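VP5 (Halorubrum pleomorphic virus 2, PDB 6QGI) probably mediates fusion of the viral envelope with the host membrane, as the envelope protein of a haloarchaeal pleomorphic virus. Local coordinates at residues A[13-21]-A[285-293]; A[314-325]-A[339-349]. All coordinates share one frame; numbering follows the deposited sequence.

How distant pieces of a chain are tied together is well illustrated by following VP5 from its N terminus. After strand 11-13 the chain turns into residues 13-21, then runs through long helices and small strands until helix 285-292 returns to them; contact 1 thus closes a loop of 263 intervening residues. Contact 2 follows in series, neither crossing nor enclosed: residues 314-325 meet residues 339-349 across 13 intervening residues, a local closure in the strand-rich later part of the chain. Their centres lie about 14 Å apart, and they touch: Val14 and Leu290 of contact 1 pack on Tyr344 of contact 2, while Ile287 meets Thr346, so helix 285-292 bridges both.

Contact 1 (A[13-21]-A[285-293]); sequences AVGVGWALR and QAIADLIAL
Arg21 reaches Asp289 end-on through its two terminal nitrogens in a salt bridge to a buried carboxylate. NH2 of Arg21 bonds to OD2 of Asp289 at 2.9 Å, on the syn lone pair, while NH1 of Arg21 meets OD1 of Asp289 at 2.9 Å from above the carboxylate plane; the two flat groups are turned 53° apart. From the opposite face, NE2 of Gln285 donates to the same OD1 at 2.8 Å, a fairly straight bond (160°) made possible by the bend of its chain at chi2 (46°). A water adds a further link, accepting from Val16 N and donating to Asp289 OD2.

The pairing fastens the turn that follows strand 11-13, including its 3-10 segment 17-19, onto helix 285-292; helix 270-279 also touches Arg21, through Ala278, and Asp289, through Ala274. Gly17 brings its backbone close to the carboxylate, its CA 3.3 Å from Asp289 OD2.

Apolar contacts lie alongside. CG2 of Val16 slides past CB of Asp289 at 3.6 Å and also touches CD1 of Leu293. Leu20 straddles the helix end: its CD1 lies 3.7 Å from CB of Ala292, its CD2 3.7 Å from CG of Leu293.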
loop_
_atom_site.group_PDB
_atom_site.type_symbol
_atom_site.label_atom_id
_atom_site.label_comp_id
_atom_site.label_asym_id
_atom_site.label_seq_id
_atom_site.Cartn_x
_atom_site.Cartn_y
_atom_site.Cartn_z
ATOM N N ALA A 13 -5.092 -0.317 -1.013
ATOM C CA ALA A 13 -4.812 -0.975 0.264
ATOM C C ALA A 13 -3.437 -0.504 0.765
ATOM O O ALA A 13 -2.591 -0.117 -0.049
ATOM C CB ALA A 13 -4.851 -2.485 0.097
ATOM N N VAL A 14 -3.231 -0.458 2.087
ATOM C CA VAL A 14 -1.956 0.035 2.608
ATOM C C VAL A 14 -1.261 -1.072 3.443
ATOM O O VAL A 14 -1.847 -1.621 4.387
ATOM C CB VAL A 14 -2.122 1.371 3.391
ATOM C CG1 VAL A 14 -0.793 1.855 3.975
ATOM C CG2 VAL A 14 -2.736 2.450 2.497
ATOM N N GLY A 15 -0.025 -1.387 3.052
ATOM C CA GLY A 15 0.859 -2.336 3.723
ATOM C C GLY A 15 2.239 -1.716 3.812
ATOM O O GLY A 15 2.915 -1.586 2.794
ATOM N N VAL A 16 2.641 -1.251 5.003
ATOM C CA VAL A 16 3.927 -0.546 5.165
ATOM C C VAL A 16 4.860 -1.246 6.174
ATOM O O VAL A 16 5.932 -0.704 6.483
ATOM C CB VAL A 16 3.723 0.952 5.542
ATOM C CG1 VAL A 16 3.010 1.717 4.435
ATOM C CG2 VAL A 16 2.987 1.110 6.867
ATOM N N GLY A 17 4.452 -2.425 6.652
ATOM C CA GLY A 17 5.214 -3.202 7.621
ATOM C C GLY A 17 6.596 -3.596 7.147
ATOM O O GLY A 17 7.506 -3.759 7.966
ATOM N N TRP A 18 6.763 -3.697 5.812
ATOM C CA TRP A 18 8.000 -4.043 5.104
ATOM C C TRP A 18 9.107 -3.016 5.334
ATOM O O TRP A 18 10.288 -3.325 5.151
ATOM C CB TRP A 18 7.725 -4.173 3.601
ATOM C CG TRP A 18 7.213 -2.913 2.974
ATOM C CD1 TRP A 18 5.913 -2.517 2.875
ATOM C CD2 TRP A 18 7.996 -1.889 2.353
ATOM N NE1 TRP A 18 5.841 -1.280 2.285
ATOM C CE2 TRP A 18 7.102 -0.887 1.919
ATOM C CE3 TRP A 18 9.373 -1.717 2.127
ATOM C CZ2 TRP A 18 7.539 0.271 1.267
ATOM C CZ3 TRP A 18 9.806 -0.572 1.479
ATOM C CH2 TRP A 18 8.895 0.402 1.047
ATOM N N ALA A 19 8.721 -1.783 5.693
ATOM C CA ALA A 19 9.656 -0.705 5.981
ATOM C C ALA A 19 10.023 -0.700 7.465
ATOM O O ALA A 19 10.906 0.047 7.868
ATOM C CB ALA A 19 9.043 0.627 5.577
ATOM N N LEU A 20 9.364 -1.553 8.273
ATOM C CA LEU A 20 9.613 -1.623 9.713
ATOM C C LEU A 20 10.234 -2.943 10.161
ATOM O O LEU A 20 11.093 -2.935 11.040
ATOM C CB LEU A 20 8.311 -1.387 10.486
ATOM C CG LEU A 20 7.772 0.031 10.454
ATOM C CD1 LEU A 20 6.416 0.082 11.048
ATOM C CD2 LEU A 20 8.699 0.994 11.200
ATOM N N ARG A 21 9.796 -4.074 9.577
ATOM C CA ARG A 21 10.271 -5.409 9.955
ATOM C C ARG A 21 10.182 -6.374 8.779
ATOM O O ARG A 21 9.647 -5.997 7.737
ATOM C CB ARG A 21 9.422 -5.929 11.129
ATOM C CG ARG A 21 7.978 -6.221 10.721
ATOM C CD ARG A 21 7.027 -6.277 11.881
ATOM N NE ARG A 21 5.653 -6.145 11.399
ATOM C CZ ARG A 21 4.999 -4.991 11.299
ATOM N NH1 ARG A 21 5.587 -3.856 11.664
ATOM N NH2 ARG A 21 3.758 -4.961 10.842
ATOM N N GLN A 285 -3.151 -3.117 11.749
ATOM C CA GLN A 285 -1.693 -3.028 11.681
ATOM C C GLN A 285 -1.126 -1.871 10.849
ATOM O O GLN A 285 -0.103 -1.314 11.249
ATOM C CB GLN A 285 -1.106 -4.351 11.168
ATOM C CG GLN A 285 0.341 -4.611 11.601
ATOM C CD GLN A 285 0.596 -4.336 13.063
ATOM O OE1 GLN A 285 -0.049 -4.899 13.953
ATOM N NE2 GLN A 285 1.537 -3.447 13.338
ATOM N N ALA A 286 -1.733 -1.531 9.699
ATOM C CA ALA A 286 -1.207 -0.465 8.841
ATOM C C ALA A 286 -1.131 0.894 9.570
ATOM O O ALA A 286 -0.123 1.587 9.414
ATOM C CB ALA A 286 -2.024 -0.346 7.567
ATOM N N ILE A 287 -2.140 1.249 10.405
ATOM C CA ILE A 287 -2.080 2.519 11.142
ATOM C C ILE A 287 -1.026 2.409 12.274
ATOM O O ILE A 287 -0.270 3.361 12.470
ATOM C CB ILE A 287 -3.457 3.068 11.626
ATOM C CG1 ILE A 287 -3.338 4.480 12.274
ATOM C CG2 ILE A 287 -4.203 2.095 12.536
ATOM C CD1 ILE A 287 -2.732 5.597 11.397
ATOM N N ALA A 288 -0.914 1.231 12.933
ATOM C CA ALA A 288 0.103 0.969 13.959
ATOM C C ALA A 288 1.505 1.171 13.369
ATOM O O ALA A 288 2.339 1.830 13.980
ATOM C CB ALA A 288 -0.051 -0.445 14.503
ATOM N N ASP A 289 1.716 0.673 12.137
ATOM C CA ASP A 289 2.951 0.786 11.372
ATOM C C ASP A 289 3.178 2.231 10.888
ATOM O O ASP A 289 4.316 2.702 10.922
ATOM C CB ASP A 289 2.938 -0.200 10.185
ATOM C CG ASP A 289 3.009 -1.680 10.554
ATOM O OD1 ASP A 289 3.351 -1.994 11.723
ATOM O OD2 ASP A 289 2.717 -2.524 9.677
ATOM N N LEU A 290 2.102 2.939 10.466
ATOM C CA LEU A 290 2.178 4.338 10.027
ATOM C C LEU A 290 2.556 5.275 11.188
ATOM O O LEU A 290 3.274 6.249 10.960
ATOM C CB LEU A 290 0.865 4.809 9.373
ATOM C CG LEU A 290 0.628 4.408 7.904
ATOM C CD1 LEU A 290 -0.748 4.818 7.456
ATOM C CD2 LEU A 290 1.663 5.033 6.957
ATOM N N ILE A 291 2.090 4.974 12.426
ATOM C CA ILE A 291 2.428 5.746 13.632
ATOM C C ILE A 291 3.912 5.494 13.942
ATOM O O ILE A 291 4.646 6.444 14.210
ATOM C CB ILE A 291 1.487 5.415 14.835
ATOM C CG1 ILE A 291 0.055 5.934 14.573
ATOM C CG2 ILE A 291 2.026 5.966 16.179
ATOM C CD1 ILE A 291 -1.029 5.131 15.257
ATOM N N ALA A 292 4.352 4.220 13.844
ATOM C CA ALA A 292 5.741 3.802 14.066
ATOM C C ALA A 292 6.702 4.441 13.049
ATOM O O ALA A 292 7.865 4.684 13.380
ATOM C CB ALA A 292 5.845 2.296 13.996
ATOM N N LEU A 293 6.204 4.726 11.823
ATOM C CA LEU A 293 6.973 5.376 10.758
ATOM C C LEU A 293 6.868 6.901 10.869
ATOM O O LEU A 293 7.325 7.619 9.983
ATOM C CB LEU A 293 6.525 4.887 9.372
ATOM C CG LEU A 293 7.030 3.501 8.973
ATOM C CD1 LEU A 293 6.099 2.844 7.983
ATOM C CD2 LEU A 293 8.463 3.555 8.441
HETATM O O HOH W 1 1.135 -2.509 7.370
#

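Contact 2 (A[314-325]-A[339-349]); sequences LPGTFALTDASD and FSGDVYFTADM
Asp342 N donates a hydrogen bond to Thr321 OG1 at 2.7 Å, with an angle of 161° at the hydrogen, and Thr321 N donates to Asp342 O. The methyl CG2 of Thr321 meets the ring edge of Tyr344, at CE2, 3.4 Å away. Beside this site, the carboxylate of Asp325 is gripped by two successive backbone N-H groups of the opposing segment. Ser340 N donates to OD1 of Asp325 from above the carboxylate plane, at 3.1 Å, and Gly341 N reaches OD2 of Asp325 on its syn lone pair at 3.2 Å. A water also lies within bonding distance of OD2 of Asp325 and takes the N-H of Asp322. CB of Asp325 also lies over one face of the Phe339 ring, a CH-pi contact.

The Thr321-Asp342 bonds continue an antiparallel strand pair, 314-320 against 343-348, whose N-to-C directions lie 142° apart. Thr317 with Thr346 and Ala319 with Tyr344 are its hydrogen-bonded pairs, and a type I turn from Asp322 to Asp325, with an Asx turn at Asp322, follows the first strand. Strand 434-439 adjoins the second strand, and Tyr344 OH bonds to Asn62.

On the face bearing Phe318, Phe345 and Leu320, the rings of Phe318 and Phe345 meet edge-to-face, planes 63° apart: CD1 of Phe345 stands 3.6 Å from CE1 of Phe318, over the Phe318 ring. CG of Phe345, anti to its backbone N, carries the ring forward along its own strand, bringing CZ of Phe345 to 3.3 Å from Gly316 N, while Leu314 CG lies at the ring's edge. Leu320 and Val343 point the same way, side by side. Leu314 CG also packs 3.7 Å from Ala347 CB, and CD2 of Leu314 touches the bent Met349 at CE.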
loop_
_atom_site.group_PDB
_atom_site.type_symbol
_atom_site.label_atom_id
_atom_site.label_comp_id
_atom_site.label_asym_id
_atom_site.label_seq_id
_atom_site.Cartn_x
_atom_site.Cartn_y
_atom_site.Cartn_z
ATOM N N LEU A 314 -17.813 7.156 4.158
ATOM C CA LEU A 314 -16.976 6.373 5.065
ATOM C C LEU A 314 -16.441 7.217 6.248
ATOM O O LEU A 314 -15.749 8.216 6.021
ATOM C CB LEU A 314 -15.808 5.765 4.250
ATOM C CG LEU A 314 -14.856 4.778 4.929
ATOM C CD1 LEU A 314 -15.566 3.483 5.331
ATOM C CD2 LEU A 314 -13.701 4.449 4.017
ATOM N N PRO A 315 -16.721 6.811 7.514
ATOM C CA PRO A 315 -16.192 7.569 8.664
ATOM C C PRO A 315 -14.812 7.063 9.109
ATOM O O PRO A 315 -14.619 5.859 9.280
ATOM C CB PRO A 315 -17.248 7.337 9.751
ATOM C CG PRO A 315 -17.985 6.072 9.336
ATOM C CD PRO A 315 -17.532 5.660 7.962
ATOM N N GLY A 316 -13.870 7.977 9.312
ATOM C CA GLY A 316 -12.529 7.598 9.744
ATOM C C GLY A 316 -11.564 8.731 10.022
ATOM O O GLY A 316 -11.903 9.909 9.884
ATOM N N THR A 317 -10.345 8.361 10.426
ATOM C CA THR A 317 -9.275 9.299 10.769
ATOM C C THR A 317 -8.253 9.405 9.636
ATOM O O THR A 317 -8.021 8.438 8.900
ATOM C CB THR A 317 -8.598 8.895 12.086
ATOM O OG1 THR A 317 -8.295 7.501 12.052
ATOM C CG2 THR A 317 -9.453 9.220 13.309
ATOM N N PHE A 318 -7.641 10.596 9.517
ATOM C CA PHE A 318 -6.653 10.931 8.500
ATOM C C PHE A 318 -5.213 10.832 8.980
ATOM O O PHE A 318 -4.892 11.079 10.149
ATOM C CB PHE A 318 -6.870 12.356 7.979
ATOM C CG PHE A 318 -8.015 12.554 7.022
ATOM C CD1 PHE A 318 -7.910 12.157 5.695
ATOM C CD2 PHE A 318 -9.170 13.211 7.426
ATOM C CE1 PHE A 318 -8.958 12.379 4.799
ATOM C CE2 PHE A 318 -10.214 13.435 6.529
ATOM C CZ PHE A 318 -10.101 13.017 5.223
ATOM N N ALA A 319 -4.348 10.510 8.019
ATOM C CA ALA A 319 -2.903 10.449 8.135
ATOM C C ALA A 319 -2.333 11.102 6.893
ATOM O O ALA A 319 -2.810 10.833 5.784
ATOM C CB ALA A 319 -2.435 9.007 8.267
ATOM N N LEU A 320 -1.393 12.028 7.075
ATOM C CA LEU A 320 -0.773 12.720 5.953
ATOM C C LEU A 320 0.718 12.527 6.003
ATOM O O LEU A 320 1.305 12.726 7.067
ATOM C CB LEU A 320 -1.101 14.226 5.992
ATOM C CG LEU A 320 -2.539 14.700 5.733
ATOM C CD1 LEU A 320 -2.573 16.194 5.641
ATOM C CD2 LEU A 320 -3.073 14.210 4.414
ATOM N N THR A 321 1.337 12.146 4.866
ATOM C CA THR A 321 2.796 11.992 4.781
ATOM C C THR A 321 3.419 13.393 4.863
ATOM O O THR A 321 4.465 13.582 5.487
ATOM C CB THR A 321 3.218 11.255 3.505
ATOM O OG1 THR A 321 2.855 12.046 2.382
ATOM C CG2 THR A 321 2.620 9.862 3.391
ATOM N N ASP A 322 2.737 14.372 4.246
ATOM C CA ASP A 322 3.121 15.774 4.224
ATOM C C ASP A 322 1.954 16.619 4.747
ATOM O O ASP A 322 1.001 16.885 4.006
ATOM C CB ASP A 322 3.523 16.183 2.795
ATOM C CG ASP A 322 4.273 17.492 2.678
ATOM O OD1 ASP A 322 4.332 18.239 3.681
ATOM O OD2 ASP A 322 4.810 17.767 1.588
ATOM N N ALA A 323 2.031 17.039 6.026
ATOM C CA ALA A 323 0.989 17.835 6.684
ATOM C C ALA A 323 0.798 19.216 6.023
ATOM O O ALA A 323 -0.113 19.952 6.405
ATOM C CB ALA A 323 1.307 17.990 8.158
ATOM N N SER A 324 1.652 19.545 5.017
ATOM C CA SER A 324 1.628 20.769 4.199
ATOM C C SER A 324 0.381 20.789 3.327
ATOM O O SER A 324 -0.133 21.855 2.994
ATOM C CB SER A 324 2.880 20.851 3.335
ATOM O OG SER A 324 2.917 22.030 2.553
ATOM N N ASP A 325 -0.117 19.596 2.973
ATOM C CA ASP A 325 -1.367 19.396 2.240
ATOM C C ASP A 325 -2.511 19.817 3.150
ATOM O O ASP A 325 -3.484 20.423 2.693
ATOM C CB ASP A 325 -1.502 17.927 1.808
ATOM C CG ASP A 325 -0.343 17.379 0.992
ATOM O OD1 ASP A 325 0.505 18.176 0.554
ATOM O OD2 ASP A 325 -0.287 16.151 0.792
ATOM N N PHE A 339 -1.889 16.871 -4.104
ATOM C CA PHE A 339 -1.158 16.865 -2.838
ATOM C C PHE A 339 0.298 16.486 -3.041
ATOM O O PHE A 339 0.586 15.587 -3.828
ATOM C CB PHE A 339 -1.823 15.916 -1.831
ATOM C CG PHE A 339 -3.215 16.300 -1.378
ATOM C CD1 PHE A 339 -3.712 17.576 -1.600
ATOM C CD2 PHE A 339 -4.008 15.402 -0.690
ATOM C CE1 PHE A 339 -5.001 17.923 -1.194
ATOM C CE2 PHE A 339 -5.307 15.745 -0.294
ATOM C CZ PHE A 339 -5.788 17.005 -0.540
ATOM N N SER A 340 1.212 17.179 -2.336
ATOM C CA SER A 340 2.659 16.930 -2.399
ATOM C C SER A 340 3.003 15.527 -1.875
ATOM O O SER A 340 3.892 14.870 -2.419
ATOM C CB SER A 340 3.424 17.982 -1.599
ATOM O OG SER A 340 3.150 19.298 -2.050
ATOM N N GLY A 341 2.296 15.100 -0.830
ATOM C CA GLY A 341 2.475 13.789 -0.227
ATOM C C GLY A 341 1.321 12.849 -0.504
ATOM O O GLY A 341 0.557 13.061 -1.448
ATOM N N ASP A 342 1.200 11.791 0.312
ATOM C CA ASP A 342 0.157 10.779 0.210
ATOM C C ASP A 342 -0.838 10.891 1.364
ATOM O O ASP A 342 -0.456 11.217 2.491
ATOM C CB ASP A 342 0.765 9.372 0.149
ATOM C CG ASP A 342 1.554 9.080 -1.117
ATOM O OD1 ASP A 342 1.017 9.316 -2.224
ATOM O OD2 ASP A 342 2.703 8.602 -1.002
ATOM N N VAL A 343 -2.124 10.642 1.058
ATOM C CA VAL A 343 -3.235 10.691 2.017
ATOM C C VAL A 343 -3.627 9.286 2.435
ATOM O O VAL A 343 -3.946 8.467 1.575
ATOM C CB VAL A 343 -4.482 11.437 1.466
ATOM C CG1 VAL A 343 -5.577 11.544 2.527
ATOM C CG2 VAL A 343 -4.113 12.807 0.955
ATOM N N TYR A 344 -3.650 9.029 3.752
ATOM C CA TYR A 344 -4.085 7.753 4.308
ATOM C C TYR A 344 -5.387 7.960 5.093
ATOM O O TYR A 344 -5.666 9.073 5.548
ATOM C CB TYR A 344 -2.988 7.092 5.159
ATOM C CG TYR A 344 -1.757 6.735 4.354
ATOM C CD1 TYR A 344 -1.721 5.586 3.571
ATOM C CD2 TYR A 344 -0.643 7.568 4.340
ATOM C CE1 TYR A 344 -0.609 5.273 2.794
ATOM C CE2 TYR A 344 0.482 7.258 3.580
ATOM C CZ TYR A 344 0.493 6.110 2.806
ATOM O OH TYR A 344 1.598 5.787 2.059
ATOM N N PHE A 345 -6.220 6.910 5.169
ATOM C CA PHE A 345 -7.510 6.975 5.849
ATOM C C PHE A 345 -7.801 5.657 6.562
ATOM O O PHE A 345 -7.994 4.627 5.911
ATOM C CB PHE A 345 -8.630 7.334 4.852
ATOM C CG PHE A 345 -9.912 7.858 5.460
ATOM C CD1 PHE A 345 -9.977 9.144 5.989
ATOM C CD2 PHE A 345 -11.073 7.091 5.444
ATOM C CE1 PHE A 345 -11.169 9.637 6.526
ATOM C CE2 PHE A 345 -12.266 7.587 5.979
ATOM C CZ PHE A 345 -12.308 8.860 6.505
ATOM N N THR A 346 -7.780 5.692 7.910
ATOM C CA THR A 346 -8.053 4.540 8.766
ATOM C C THR A 346 -9.530 4.575 9.103
ATOM O O THR A 346 -9.992 5.515 9.754
ATOM C CB THR A 346 -7.151 4.552 10.001
ATOM O OG1 THR A 346 -5.795 4.713 9.578
ATOM C CG2 THR A 346 -7.298 3.285 10.845
ATOM N N ALA A 347 -10.279 3.574 8.624
ATOM C CA ALA A 347 -11.723 3.503 8.813
ATOM C C ALA A 347 -12.222 2.087 8.974
ATOM O O ALA A 347 -11.580 1.139 8.526
ATOM C CB ALA A 347 -12.419 4.139 7.621
ATOM N N ASP A 348 -13.404 1.955 9.588
ATOM C CA ASP A 348 -14.074 0.670 9.737
ATOM C C ASP A 348 -14.871 0.448 8.453
ATOM O O ASP A 348 -15.904 1.100 8.241
ATOM C CB ASP A 348 -14.960 0.625 11.001
ATOM C CG ASP A 348 -15.664 -0.701 11.233
ATOM O OD1 ASP A 348 -15.468 -1.623 10.425
ATOM O OD2 ASP A 348 -16.412 -0.810 12.224
ATOM N N MET A 349 -14.360 -0.451 7.582
ATOM C CA MET A 349 -14.953 -0.788 6.283
ATOM C C MET A 349 -16.371 -1.333 6.428
ATOM O O MET A 349 -17.150 -1.253 5.479
ATOM C CB MET A 349 -14.080 -1.793 5.510
ATOM C CG MET A 349 -12.701 -1.255 5.155
ATOM S SD MET A 349 -12.736 0.213 4.098
ATOM C CE MET A 349 -11.548 1.250 4.945
HETATM O O HOH W 2 0.451 14.103 2.635
#